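Local coordinates for protein glucanase (Clostridium thermocellum, PDB 5GXX) that probably hydrolyses beta-1,4-glucosidic bonds in cellulose as a family 9 endoglucanase of the cellulosome, at residues A[53-58]-A[116-121]; A[122-127]-A[363-368]; A[49-54]-A[409-414]. The protein carries 1 engineered substitution. One frame throughout, in Å; residues are numbered along the deposited sequence.

Interaction 1 (A[53-58]-A[116-121]); sequences DHVKFN and AADHKW
Asp53 and His54 pass beside the last turn of helix 115-120, their CA atoms each 6.5 Å from those of His119 and Asp118 respectively. Two nearly straight hydrogen bonds join the segments. His119 NE2 donates to Asp53 OD2 over 2.7 Å, at 164°. The carboxylate oxygen lies close to the imidazole plane and is met on its anti side. The carboxylate is not coplanar with the ring, and the two planes are turned 48° apart. Asp53 CG sits between its backbone N and carbonyl carbon (chi1 62°), which brings the carboxylate to the tip of the imidazole. The other oxygen, OD1, takes the N-H of Ala51.

Asp118 reaches the loop from the helix. Its OD1 accepts the backbone N-H of His54 at 2.9 Å, on the syn side and somewhat above the carboxylate plane. With Asp118 CG anti to its own backbone N, the carboxylate extends out to the loop. Asp118 OD2 rests 3.3 Å from His54 CB. Val55 CG2 packs on Asp118 CB at 3.5 Å, beside the polar bond.

A water ties His54 ND1 to the carbonyl O of Asp118. The other ring nitrogen, NE2, is bonded to Thr365 OG1, so both nitrogens of His54 have partners. The six-membered ring of Trp121 turns an edge to His54 ND1.

A bound Tris molecule lies about 3 Å from the side chain of His119. This His-carboxylate pair on a DAGD loop is consistent with the active-site cleft of a family 9 glycoside hydrolase.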
ATOM      1  N   ASP A  53       5.907   2.347 -30.289  1.00 12.48           N
ATOM      2  CA  ASP A  53       5.014   1.432 -29.594  1.00 13.41           C
ATOM      3  C   ASP A  53       5.228   0.007 -30.079  1.00 13.52           C
ATOM      4  O   ASP A  53       6.195  -0.300 -30.772  1.00 14.22           O
ATOM      5  CB  ASP A  53       3.554   1.859 -29.817  1.00 13.34           C
ATOM      6  CG  ASP A  53       3.133   1.814 -31.274  1.00 14.26           C
ATOM      7  OD1 ASP A  53       4.032   1.652 -32.132  1.00 13.28           O
ATOM      8  OD2 ASP A  53       1.905   1.911 -31.556  1.00 13.58           O
ATOM      9  N   HIS A  54       4.312  -0.885 -29.724  1.00 12.29           N
ATOM     10  CA  HIS A  54       4.479  -2.276 -30.110  1.00 12.42           C
ATOM     11  C   HIS A  54       3.256  -2.878 -30.811  1.00 12.72           C
ATOM     12  O   HIS A  54       3.102  -4.097 -30.905  1.00 13.96           O
ATOM     13  CB  HIS A  54       4.966  -3.117 -28.917  1.00 13.19           C
ATOM     14  CG  HIS A  54       6.239  -2.596 -28.327  1.00 13.27           C
ATOM     15  ND1 HIS A  54       6.298  -1.923 -27.128  1.00 13.66           N
ATOM     16  CD2 HIS A  54       7.495  -2.565 -28.836  1.00 13.89           C
ATOM     17  CE1 HIS A  54       7.541  -1.533 -26.902  1.00 15.40           C
ATOM     18  NE2 HIS A  54       8.286  -1.907 -27.926  1.00 13.35           N
ATOM     19  N   VAL A  55       2.396  -2.020 -31.338  1.00 13.34           N
ATOM     20  CA  VAL A  55       1.258  -2.481 -32.119  1.00 13.68           C
ATOM     21  C   VAL A  55       1.685  -2.755 -33.556  1.00 14.01           C
ATOM     22  O   VAL A  55       2.511  -2.023 -34.103  1.00 13.81           O
ATOM     23  CB  VAL A  55       0.123  -1.439 -32.116  1.00 13.50           C
ATOM     24  CG1 VAL A  55      -1.114  -1.980 -32.859  1.00 14.94           C
ATOM     25  CG2 VAL A  55      -0.259  -1.075 -30.694  1.00 14.71           C
ATOM     26  N   LYS A  56       1.126  -3.802 -34.158  1.00 13.33           N
ATOM     27  CA  LYS A  56       1.232  -4.029 -35.594  1.00 13.02           C
ATOM     28  C   LYS A  56      -0.069  -3.509 -36.216  1.00 14.39           C
ATOM     29  O   LYS A  56      -1.150  -4.105 -36.095  1.00 13.67           O
ATOM     30  CB  LYS A  56       1.539  -5.506 -35.907  1.00 13.14           C
ATOM     31  CG  LYS A  56       2.744  -6.082 -35.173  1.00 13.81           C
ATOM     32  CD  LYS A  56       2.972  -7.536 -35.581  1.00 13.92           C
ATOM     33  CE  LYS A  56       3.963  -8.202 -34.672  1.00 15.57           C
ATOM     34  NZ  LYS A  56       4.111  -9.617 -35.091  1.00 15.24           N
ATOM     35  N   PHE A  57       0.021  -2.340 -36.843  1.00 12.88           N
ATOM     36  CA  PHE A  57      -1.113  -1.693 -37.501  1.00 12.98           C
ATOM     37  C   PHE A  57      -0.959  -1.898 -39.001  1.00 14.58           C
ATOM     38  O   PHE A  57      -0.122  -1.242 -39.617  1.00 14.60           O
ATOM     39  CB  PHE A  57      -1.151  -0.183 -37.249  1.00 12.70           C
ATOM     40  CG  PHE A  57      -1.668   0.235 -35.892  1.00 12.62           C
ATOM     41  CD1 PHE A  57      -2.998   0.047 -35.547  1.00 13.13           C
ATOM     42  CD2 PHE A  57      -0.856   0.960 -35.016  1.00 11.64           C
ATOM     43  CE1 PHE A  57      -3.480   0.512 -34.321  1.00 13.65           C
ATOM     44  CE2 PHE A  57      -1.319   1.425 -33.785  1.00 13.42           C
ATOM     45  CZ  PHE A  57      -2.653   1.204 -33.435  1.00 15.24           C
ATOM     46  N   ASN A  58      -1.733  -2.792 -39.603  1.00 13.54           N
ATOM     47  CA  ASN A  58      -1.444  -3.200 -40.976  1.00 14.53           C
ATOM     48  C   ASN A  58      -1.600  -2.120 -42.038  1.00 13.59           C
ATOM     49  O   ASN A  58      -0.957  -2.228 -43.077  1.00 13.72           O
ATOM     50  CB  ASN A  58      -2.302  -4.402 -41.407  1.00 12.59           C
ATOM     51  CG  ASN A  58      -1.825  -5.725 -40.840  1.00 15.37           C
ATOM     52  OD1 ASN A  58      -1.263  -5.777 -39.748  1.00 16.28           O
ATOM     53  ND2 ASN A  58      -2.032  -6.803 -41.606  1.00 19.02           N
ATOM     54  N   ALA A 116      -4.767   1.174 -27.100  1.00 17.78           N
ATOM     55  CA  ALA A 116      -4.828   1.791 -25.782  1.00 17.45           C
ATOM     56  C   ALA A 116      -4.025   1.049 -24.719  1.00 17.18           C
ATOM     57  O   ALA A 116      -3.285   1.673 -23.951  1.00 16.82           O
ATOM     58  CB  ALA A 116      -6.273   1.951 -25.336  1.00 17.92           C
ATOM     59  N   ALA A 117      -4.174  -0.271 -24.692  1.00 16.85           N
ATOM     60  CA  ALA A 117      -3.393  -1.116 -23.792  1.00 16.65           C
ATOM     61  C   ALA A 117      -1.891  -1.001 -24.052  1.00 16.43           C
ATOM     62  O   ALA A 117      -1.108  -0.836 -23.116  1.00 16.65           O
ATOM     63  CB  ALA A 117      -3.845  -2.578 -23.896  1.00 17.92           C
ATOM     64  N   ASP A 118      -1.500  -1.071 -25.322  1.00 14.69           N
ATOM     65  CA  ASP A 118      -0.087  -0.960 -25.694  1.00 14.76           C
ATOM     66  C   ASP A 118       0.520   0.383 -25.251  1.00 14.38           C
ATOM     67  O   ASP A 118       1.594   0.432 -24.642  1.00 15.38           O
ATOM     68  CB  ASP A 118       0.050  -1.200 -27.206  1.00 14.82           C
ATOM     69  CG  ASP A 118       1.493  -1.374 -27.656  1.00 16.29           C
ATOM     70  OD1 ASP A 118       2.181  -0.334 -27.827  1.00 13.84           O
ATOM     71  OD2 ASP A 118       1.911  -2.542 -27.814  1.00 15.72           O
ATOM     72  N   HIS A 119      -0.166   1.476 -25.562  1.00 14.83           N
ATOM     73  CA  HIS A 119       0.366   2.815 -25.341  1.00 14.92           C
ATOM     74  C   HIS A 119       0.418   3.213 -23.879  1.00 15.80           C
ATOM     75  O   HIS A 119       1.216   4.067 -23.495  1.00 16.14           O
ATOM     76  CB  HIS A 119      -0.445   3.820 -26.165  1.00 14.84           C
ATOM     77  CG  HIS A 119      -0.235   3.655 -27.635  1.00 14.80           C
ATOM     78  ND1 HIS A 119      -0.786   4.509 -28.563  1.00 17.54           N
ATOM     79  CD2 HIS A 119       0.481   2.743 -28.333  1.00 15.33           C
ATOM     80  CE1 HIS A 119      -0.426   4.124 -29.776  1.00 17.48           C
ATOM     81  NE2 HIS A 119       0.350   3.062 -29.662  1.00 17.25           N
ATOM     82  N   LYS A 120      -0.382   2.552 -23.048  1.00 15.65           N
ATOM     83  CA  LYS A 120      -0.394   2.903 -21.631  1.00 17.58           C
ATOM     84  C   LYS A 120       0.899   2.502 -20.915  1.00 17.49           C
ATOM     85  O   LYS A 120       1.231   3.044 -19.858  1.00 18.95           O
ATOM     86  CB  LYS A 120      -1.605   2.243 -20.979  1.00 19.76           C
ATOM     87  CG  LYS A 120      -2.036   2.858 -19.675  1.00 24.93           C
ATOM     88  CD  LYS A 120      -3.310   2.158 -19.199  1.00 29.89           C
ATOM     89  CE  LYS A 120      -3.468   2.225 -17.686  1.00 34.60           C
ATOM     90  NZ  LYS A 120      -3.182   3.590 -17.149  1.00 37.38           N
ATOM     91  N   TRP A 121       1.653   1.582 -21.515  1.00 16.08           N
ATOM     92  CA  TRP A 121       2.847   1.018 -20.889  1.00 15.58           C
ATOM     93  C   TRP A 121       4.085   1.466 -21.661  1.00 15.38           C
ATOM     94  O   TRP A 121       4.068   1.501 -22.894  1.00 15.71           O
ATOM     95  CB  TRP A 121       2.756  -0.510 -20.877  1.00 15.31           C
ATOM     96  CG  TRP A 121       3.962  -1.222 -20.322  1.00 15.88           C
ATOM     97  CD1 TRP A 121       4.292  -1.380 -19.006  1.00 15.45           C
ATOM     98  CD2 TRP A 121       4.988  -1.874 -21.077  1.00 15.35           C
ATOM     99  NE1 TRP A 121       5.461  -2.102 -18.895  1.00 16.48           N
ATOM    100  CE2 TRP A 121       5.912  -2.413 -20.152  1.00 16.48           C
ATOM    101  CE3 TRP A 121       5.218  -2.051 -22.450  1.00 17.09           C
ATOM    102  CZ2 TRP A 121       7.046  -3.127 -20.547  1.00 15.26           C
ATOM    103  CZ3 TRP A 121       6.343  -2.762 -22.840  1.00 15.97           C
ATOM    104  CH2 TRP A 121       7.239  -3.295 -21.892  1.00 15.92           C
TER
HETATM  105  O   HOH W   1       4.130  -0.488 -25.826  1.00 16.74           O

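Interaction 2 (A[122-127]-A[363-368]); sequences WGSAEV and HRTAHG
Trp122 carries Arg364 over one face of its indole and His367 at its edge. Here the loop after helix 115-120 packs on the N-capped short helix 364-367 within the family 9 domain. Arg364 CG makes a CH-pi contact, 3.4 Å from the centroid of the six-membered ring of Trp122 and only 14° off the ring normal. The rest of the arginine chain runs on over the same ring. Trp122 CE3 lies over the middle of the guanidinium face, 3.5 Å from Arg364 CZ. The two planes are inclined by 38°, so this is a tilted overlap and not a parallel stack. Arg374 makes a further cation-pi contact with Trp122. The guanidinium of Arg364 is also held by backbone oxygens: NE by Trp121 O, NH2 by His119 O and NH1 by Gly52 O. These bonds fix it against the indole.

At the edge, Trp122 NE1 donates to His367 ND1 at 2.9 Å. The acceptor lies near the indole plane, while the indole nitrogen is tilted slightly from the imidazole plane. The rings meet rim to rim. His367 CG is anti to the backbone N (chi1 178°), which carries the imidazole from the helix to the indole nitrogen. The far nitrogen, NE2, is bound to Pro377 O.

The helix cap is His363, whose ND1 accepts from Ala366 N over 3.0 Å. Two waters link Ser124 OG to the carbonyl oxygens of Arg364 and Thr365. Gly123 N and O are buried here with no partner in the model; Gly123 O lies 3.2 Å from Arg364 CB. The contact thus joins the loop 122-127 to the short helix 364-367, far away in sequence. Ala125 N donates to Thr365 OG1 at 2.9 Å.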
ATOM      1  N   TRP A 122       5.143   1.774 -20.918  1.00 14.83           N
ATOM      2  CA  TRP A 122       6.405   2.279 -21.461  1.00 14.83           C
ATOM      3  C   TRP A 122       7.498   1.274 -21.084  1.00 14.32           C
ATOM      4  O   TRP A 122       7.837   1.122 -19.914  1.00 16.18           O
ATOM      5  CB  TRP A 122       6.731   3.683 -20.918  1.00 14.08           C
ATOM      6  CG  TRP A 122       7.792   4.371 -21.745  1.00 13.46           C
ATOM      7  CD1 TRP A 122       9.141   4.349 -21.534  1.00 14.56           C
ATOM      8  CD2 TRP A 122       7.587   5.121 -22.948  1.00 12.10           C
ATOM      9  NE1 TRP A 122       9.791   5.076 -22.511  1.00 14.76           N
ATOM     10  CE2 TRP A 122       8.857   5.553 -23.398  1.00 12.51           C
ATOM     11  CE3 TRP A 122       6.453   5.488 -23.686  1.00 12.85           C
ATOM     12  CZ2 TRP A 122       9.019   6.336 -24.548  1.00 12.55           C
ATOM     13  CZ3 TRP A 122       6.618   6.261 -24.827  1.00 15.28           C
ATOM     14  CH2 TRP A 122       7.887   6.645 -25.263  1.00 15.20           C
ATOM     15  N   GLY A 123       8.024   0.552 -22.066  1.00 14.94           N
ATOM     16  CA  GLY A 123       9.084  -0.417 -21.812  1.00 14.58           C
ATOM     17  C   GLY A 123       9.452  -1.121 -23.103  1.00 12.00           C
ATOM     18  O   GLY A 123       8.868  -0.846 -24.152  1.00 13.28           O
ATOM     19  N   SER A 124      10.413  -2.033 -23.016  1.00 12.19           N
ATOM     20  CA  SER A 124      11.056  -2.619 -24.186  1.00 12.74           C
ATOM     21  C   SER A 124      10.260  -3.786 -24.768  1.00 13.49           C
ATOM     22  O   SER A 124       9.646  -4.574 -24.032  1.00 14.36           O
ATOM     23  CB  SER A 124      12.479  -3.065 -23.825  1.00 12.57           C
ATOM     24  OG  SER A 124      13.264  -1.930 -23.473  1.00 13.46           O
ATOM     25  N   ALA A 125      10.296  -3.889 -26.094  1.00 13.19           N
ATOM     26  CA  ALA A 125       9.589  -4.920 -26.844  1.00 12.16           C
ATOM     27  C   ALA A 125       9.741  -6.321 -26.252  1.00 13.13           C
ATOM     28  O   ALA A 125       8.766  -7.060 -26.121  1.00 14.35           O
ATOM     29  CB  ALA A 125      10.076  -4.926 -28.307  1.00 11.93           C
ATOM     30  N   GLU A 126      10.970  -6.676 -25.890  1.00 12.91           N
ATOM     31  CA  GLU A 126      11.288  -8.050 -25.516  1.00 13.74           C
ATOM     32  C   GLU A 126      10.655  -8.505 -24.200  1.00 13.53           C
ATOM     33  O   GLU A 126      10.619  -9.711 -23.919  1.00 15.16           O
ATOM     34  CB  GLU A 126      12.800  -8.234 -25.433  1.00 14.07           C
ATOM     35  CG  GLU A 126      13.577  -8.090 -26.745  1.00 14.84           C
ATOM     36  CD  GLU A 126      13.822  -6.650 -27.173  1.00 13.81           C
ATOM     37  OE1 GLU A 126      13.531  -5.692 -26.411  1.00 12.86           O
ATOM     38  OE2 GLU A 126      14.301  -6.486 -28.330  1.00 14.48           O
ATOM     39  N   VAL A 127      10.182  -7.559 -23.396  1.00 14.15           N
ATOM     40  CA  VAL A 127       9.595  -7.914 -22.099  1.00 14.34           C
ATOM     41  C   VAL A 127       8.097  -7.614 -22.007  1.00 15.24           C
ATOM     42  O   VAL A 127       7.495  -7.848 -20.959  1.00 15.53           O
ATOM     43  CB  VAL A 127      10.368  -7.268 -20.914  1.00 14.65           C
ATOM     44  CG1 VAL A 127      11.809  -7.810 -20.878  1.00 15.44           C
ATOM     45  CG2 VAL A 127      10.343  -5.755 -21.011  1.00 15.25           C
ATOM     46  N   HIS A 363      10.308   6.730 -28.368  1.00 10.21           N
ATOM     47  CA  HIS A 363      10.477   5.343 -28.809  1.00 11.06           C
ATOM     48  C   HIS A 363      10.897   4.516 -27.600  1.00 11.70           C
ATOM     49  O   HIS A 363      11.967   4.726 -27.009  1.00 12.00           O
ATOM     50  CB  HIS A 363      11.522   5.259 -29.937  1.00 10.98           C
ATOM     51  CG  HIS A 363      11.569   3.930 -30.618  1.00  9.87           C
ATOM     52  ND1 HIS A 363      12.160   2.821 -30.040  1.00 10.16           N
ATOM     53  CD2 HIS A 363      11.116   3.531 -31.827  1.00 11.64           C
ATOM     54  CE1 HIS A 363      12.053   1.795 -30.864  1.00 10.95           C
ATOM     55  NE2 HIS A 363      11.434   2.202 -31.959  1.00 10.24           N
ATOM     56  N   ARG A 364      10.025   3.589 -27.217  1.00 10.80           N
ATOM     57  CA  ARG A 364      10.184   2.841 -25.968  1.00 11.14           C
ATOM     58  C   ARG A 364      11.435   1.971 -25.910  1.00 11.68           C
ATOM     59  O   ARG A 364      12.200   2.010 -24.943  1.00 12.90           O
ATOM     60  CB  ARG A 364       8.951   1.951 -25.785  1.00 11.52           C
ATOM     61  CG  ARG A 364       7.751   2.725 -25.252  1.00 14.12           C
ATOM     62  CD  ARG A 364       6.475   1.959 -25.538  1.00 11.48           C
ATOM     63  NE  ARG A 364       5.237   2.638 -25.139  1.00 13.21           N
ATOM     64  CZ  ARG A 364       4.609   3.544 -25.884  1.00 13.19           C
ATOM     65  NH1 ARG A 364       5.094   3.912 -27.064  1.00 12.88           N
ATOM     66  NH2 ARG A 364       3.495   4.121 -25.434  1.00 14.10           N
ATOM     67  N   THR A 365      11.643   1.200 -26.969  1.00 11.87           N
ATOM     68  CA  THR A 365      12.717   0.224 -26.925  1.00 12.24           C
ATOM     69  C   THR A 365      14.067   0.887 -27.134  1.00 11.38           C
ATOM     70  O   THR A 365      15.049   0.452 -26.521  1.00 11.99           O
ATOM     71  CB  THR A 365      12.447  -0.942 -27.887  1.00 11.74           C
ATOM     72  OG1 THR A 365      11.218  -1.573 -27.500  1.00 12.27           O
ATOM     73  CG2 THR A 365      13.544  -2.005 -27.806  1.00 12.27           C
ATOM     74  N   ALA A 366      14.111   1.985 -27.890  1.00 11.18           N
ATOM     75  CA  ALA A 366      15.382   2.709 -28.009  1.00 12.85           C
ATOM     76  C   ALA A 366      15.760   3.409 -26.707  1.00 11.49           C
ATOM     77  O   ALA A 366      16.941   3.600 -26.403  1.00 13.04           O
ATOM     78  CB  ALA A 366      15.331   3.719 -29.146  1.00 11.45           C
ATOM     79  N   HIS A 367      14.754   3.800 -25.930  1.00 12.11           N
ATOM     80  CA  HIS A 367      14.948   4.454 -24.646  1.00 13.14           C
ATOM     81  C   HIS A 367      15.593   3.509 -23.632  1.00 12.61           C
ATOM     82  O   HIS A 367      16.622   3.855 -23.039  1.00 14.77           O
ATOM     83  CB  HIS A 367      13.602   4.992 -24.156  1.00 14.12           C
ATOM     84  CG  HIS A 367      13.652   5.648 -22.812  1.00 12.00           C
ATOM     85  ND1 HIS A 367      12.589   5.610 -21.933  1.00 12.86           N
ATOM     86  CD2 HIS A 367      14.632   6.348 -22.191  1.00 11.18           C
ATOM     87  CE1 HIS A 367      12.911   6.266 -20.831  1.00 12.48           C
ATOM     88  NE2 HIS A 367      14.145   6.724 -20.963  1.00 13.70           N
ATOM     89  N   GLY A 368      14.964   2.355 -23.431  1.00 13.39           N
ATOM     90  CA  GLY A 368      15.504   1.353 -22.523  1.00 14.10           C
ATOM     91  C   GLY A 368      15.233   1.624 -21.053  1.00 14.96           C
ATOM     92  O   GLY A 368      16.149   1.549 -20.239  1.00 15.45           O
TER
HETATM   93  O   HOH W   2      12.191   0.671 -22.587  1.00 15.08           O
HETATM   94  O   HOH W   3      15.501  -1.627 -24.820  1.00 15.13           O

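Interaction 3 (A[49-54]-A[409-414]); sequences YDAGDH and EVACDY
Asp50 and Cys412 are joined by the one direct hydrogen bond of this contact. Cys412 N donates to Asp50 O at 2.9 Å and 170°, approaching almost straight on to the carbonyl oxygen. Cys412 SG lies 3.4 Å from Tyr49 O. Beside this bond, Ala51 CB presses close on Val410 O, 3.0 Å away, and meets Ala411 CB at 3.8 Å. Val410 O is buried and has no polar partner in the model.

Two waters extend the contact. One donates to Asp50 OD1 and Asp413 OD1 and accepts from Asp413 N. It therefore sits between two carboxylates. Asp50 OD2 is held by Tyr191 OH, and Asp413 OD2 forms a salt bridge with Arg303. The second water accepts from Gly52 N and donates to Glu409 OE1.

The bend of the Glu409 chain at chi2 (60°) folds the carboxylate back toward its own backbone, where OE1 accepts Val410 N from the anti side, well out of its plane. OE2 bonds to Tris, probably from the crystallisation liquor, which may mark the pocket. Backbone and water thus hold one oxygen of Glu409 while the other meets Tris. This is consistent with an acidic cleft lined by residues 49-54 and 409-414.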
ATOM      1  N   TYR A  49       6.731  -3.261 -35.678  1.00 11.73           N
ATOM      2  CA  TYR A  49       6.019  -2.387 -34.739  1.00 11.32           C
ATOM      3  C   TYR A  49       5.826  -1.047 -35.429  1.00 11.26           C
ATOM      4  O   TYR A  49       6.689  -0.593 -36.204  1.00 12.52           O
ATOM      5  CB  TYR A  49       6.785  -2.216 -33.426  1.00 13.50           C
ATOM      6  CG  TYR A  49       7.084  -3.547 -32.796  1.00 14.51           C
ATOM      7  CD1 TYR A  49       6.050  -4.441 -32.534  1.00 12.59           C
ATOM      8  CD2 TYR A  49       8.388  -3.919 -32.478  1.00 13.69           C
ATOM      9  CE1 TYR A  49       6.300  -5.675 -31.970  1.00 12.11           C
ATOM     10  CE2 TYR A  49       8.654  -5.146 -31.894  1.00 12.90           C
ATOM     11  CZ  TYR A  49       7.604  -6.015 -31.641  1.00 15.63           C
ATOM     12  OH  TYR A  49       7.893  -7.255 -31.120  1.00 15.97           O
ATOM     13  N   ASP A  50       4.703  -0.390 -35.169  1.00 11.55           N
ATOM     14  CA  ASP A  50       4.376   0.776 -35.981  1.00 10.71           C
ATOM     15  C   ASP A  50       5.282   1.989 -35.758  1.00 11.90           C
ATOM     16  O   ASP A  50       5.802   2.586 -36.717  1.00 11.35           O
ATOM     17  CB  ASP A  50       2.921   1.187 -35.740  1.00 10.66           C
ATOM     18  CG  ASP A  50       2.540   2.397 -36.561  1.00 11.00           C
ATOM     19  OD1 ASP A  50       2.520   2.292 -37.810  1.00 12.64           O
ATOM     20  OD2 ASP A  50       2.283   3.457 -35.940  1.00 13.22           O
ATOM     21  N   ALA A  51       5.488   2.326 -34.495  1.00 11.86           N
ATOM     22  CA  ALA A  51       6.084   3.609 -34.166  1.00 10.72           C
ATOM     23  C   ALA A  51       7.000   3.368 -32.971  1.00 11.04           C
ATOM     24  O   ALA A  51       7.818   2.448 -33.033  1.00 11.36           O
ATOM     25  CB  ALA A  51       5.026   4.685 -33.908  1.00 10.65           C
ATOM     26  N   GLY A  52       6.906   4.168 -31.915  1.00 11.48           N
ATOM     27  CA  GLY A  52       7.677   3.893 -30.698  1.00 12.11           C
ATOM     28  C   GLY A  52       6.918   3.012 -29.728  1.00 12.57           C
ATOM     29  O   GLY A  52       7.281   2.908 -28.556  1.00 11.93           O
ATOM     30  N   ASP A  53       5.907   2.347 -30.289  1.00 12.48           N
ATOM     31  CA  ASP A  53       5.014   1.432 -29.594  1.00 13.41           C
ATOM     32  C   ASP A  53       5.228   0.007 -30.079  1.00 13.52           C
ATOM     33  O   ASP A  53       6.195  -0.300 -30.772  1.00 14.22           O
ATOM     34  CB  ASP A  53       3.554   1.859 -29.817  1.00 13.34           C
ATOM     35  CG  ASP A  53       3.133   1.814 -31.274  1.00 14.26           C
ATOM     36  OD1 ASP A  53       4.032   1.652 -32.132  1.00 13.28           O
ATOM     37  OD2 ASP A  53       1.905   1.911 -31.556  1.00 13.58           O
ATOM     38  N   HIS A  54       4.312  -0.885 -29.724  1.00 12.29           N
ATOM     39  CA  HIS A  54       4.479  -2.276 -30.110  1.00 12.42           C
ATOM     40  C   HIS A  54       3.256  -2.878 -30.811  1.00 12.72           C
ATOM     41  O   HIS A  54       3.102  -4.097 -30.905  1.00 13.96           O
ATOM     42  CB  HIS A  54       4.966  -3.117 -28.917  1.00 13.19           C
ATOM     43  CG  HIS A  54       6.239  -2.596 -28.327  1.00 13.27           C
ATOM     44  ND1 HIS A  54       6.298  -1.923 -27.128  1.00 13.66           N
ATOM     45  CD2 HIS A  54       7.495  -2.565 -28.836  1.00 13.89           C
ATOM     46  CE1 HIS A  54       7.541  -1.533 -26.902  1.00 15.40           C
ATOM     47  NE2 HIS A  54       8.286  -1.907 -27.926  1.00 13.35           N
ATOM     48  N   GLU A 409       7.697  12.090 -32.322  1.00 10.78           N
ATOM     49  CA  GLU A 409       7.143  10.850 -32.868  1.00 10.83           C
ATOM     50  C   GLU A 409       8.060  10.287 -33.952  1.00 10.49           C
ATOM     51  O   GLU A 409       8.720  11.048 -34.666  1.00  9.42           O
ATOM     52  CB  GLU A 409       5.713  11.059 -33.406  1.00  9.92           C
ATOM     53  CG  GLU A 409       5.004   9.805 -33.933  1.00 10.75           C
ATOM     54  CD  GLU A 409       4.821   8.698 -32.918  1.00 14.65           C
ATOM     55  OE1 GLU A 409       5.750   8.360 -32.150  1.00 16.78           O
ATOM     56  OE2 GLU A 409       3.724   8.106 -32.892  1.00 24.17           O
ATOM     57  N   VAL A 410       8.116   8.964 -34.021  1.00 10.21           N
ATOM     58  CA  VAL A 410       8.842   8.242 -35.070  1.00 10.52           C
ATOM     59  C   VAL A 410       7.934   7.114 -35.553  1.00 10.74           C
ATOM     60  O   VAL A 410       7.137   6.590 -34.771  1.00 12.33           O
ATOM     61  CB  VAL A 410      10.204   7.672 -34.555  1.00 10.12           C
ATOM     62  CG1 VAL A 410      11.199   8.806 -34.300  1.00 10.45           C
ATOM     63  CG2 VAL A 410       9.996   6.798 -33.312  1.00 12.86           C
ATOM     64  N   ALA A 411       8.000   6.736 -36.827  1.00 10.65           N
ATOM     65  CA  ALA A 411       7.107   5.672 -37.298  1.00 10.44           C
ATOM     66  C   ALA A 411       7.536   5.126 -38.644  1.00 10.69           C
ATOM     67  O   ALA A 411       8.237   5.786 -39.410  1.00 10.36           O
ATOM     68  CB  ALA A 411       5.664   6.201 -37.369  1.00 11.51           C
ATOM     69  N   CYS A 412       7.070   3.921 -38.940  1.00 11.93           N
ATOM     70  CA  CYS A 412       7.272   3.303 -40.248  1.00 10.73           C
ATOM     71  C   CYS A 412       6.902   4.248 -41.386  1.00 10.95           C
ATOM     72  O   CYS A 412       7.684   4.420 -42.325  1.00 12.06           O
ATOM     73  CB  CYS A 412       6.459   2.011 -40.370  1.00 11.99           C
ATOM     74  SG  CYS A 412       7.011   0.656 -39.303  1.00 12.67           S
ATOM     75  N   ASP A 413       5.719   4.863 -41.319  1.00 10.62           N
ATOM     76  CA  ASP A 413       5.256   5.682 -42.431  1.00 10.63           C
ATOM     77  C   ASP A 413       6.054   6.989 -42.533  1.00 10.51           C
ATOM     78  O   ASP A 413       6.174   7.560 -43.619  1.00 11.39           O
ATOM     79  CB  ASP A 413       3.752   5.939 -42.318  1.00 11.44           C
ATOM     80  CG  ASP A 413       3.426   7.062 -41.351  1.00 10.27           C
ATOM     81  OD1 ASP A 413       3.487   6.837 -40.120  1.00 13.65           O
ATOM     82  OD2 ASP A 413       3.086   8.168 -41.836  1.00 10.11           O
ATOM     83  N   TYR A 414       6.624   7.450 -41.420  1.00 10.20           N
ATOM     84  CA  TYR A 414       7.448   8.663 -41.416  1.00  9.41           C
ATOM     85  C   TYR A 414       8.678   8.401 -42.278  1.00 10.17           C
ATOM     86  O   TYR A 414       9.131   9.277 -43.016  1.00 10.79           O
ATOM     87  CB  TYR A 414       7.908   8.976 -39.993  1.00 10.46           C
ATOM     88  CG  TYR A 414       6.916   9.699 -39.112  1.00 11.86           C
ATOM     89  CD1 TYR A 414       5.550   9.587 -39.326  1.00 11.13           C
ATOM     90  CD2 TYR A 414       7.362  10.436 -38.023  1.00 10.28           C
ATOM     91  CE1 TYR A 414       4.639  10.210 -38.495  1.00 10.58           C
ATOM     92  CE2 TYR A 414       6.461  11.094 -37.196  1.00 12.11           C
ATOM     93  CZ  TYR A 414       5.109  10.987 -37.447  1.00 10.47           C
ATOM     94  OH  TYR A 414       4.182  11.602 -36.629  1.00 14.32           O
TER
HETATM   95  O   HOH W   4       3.654   4.157 -39.478  1.00 12.91           O
HETATM   96  O   HOH W   5       5.815   6.406 -30.549  1.00 17.28           O

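The three contacts lie close together, with centres 10 to 12 Å apart, and all belong to the family 9 range. Residues 49-58 supply the first side of interactions 3 and 1, which share Asp53 and His54. The second side of interaction 1, on helix 115-120, runs straight into residues 122-127 of interaction 2. Interaction 1 closes before interaction 2 opens, and interaction 2 is nested within the long loop closed by interaction 3. Arg364 and Thr365 bind to residues of both other contacts. Segments far apart in sequence are thereby packed together, mostly buried, with His119 and Glu409 facing bound Tris, consistent with one side of the active-site cleft.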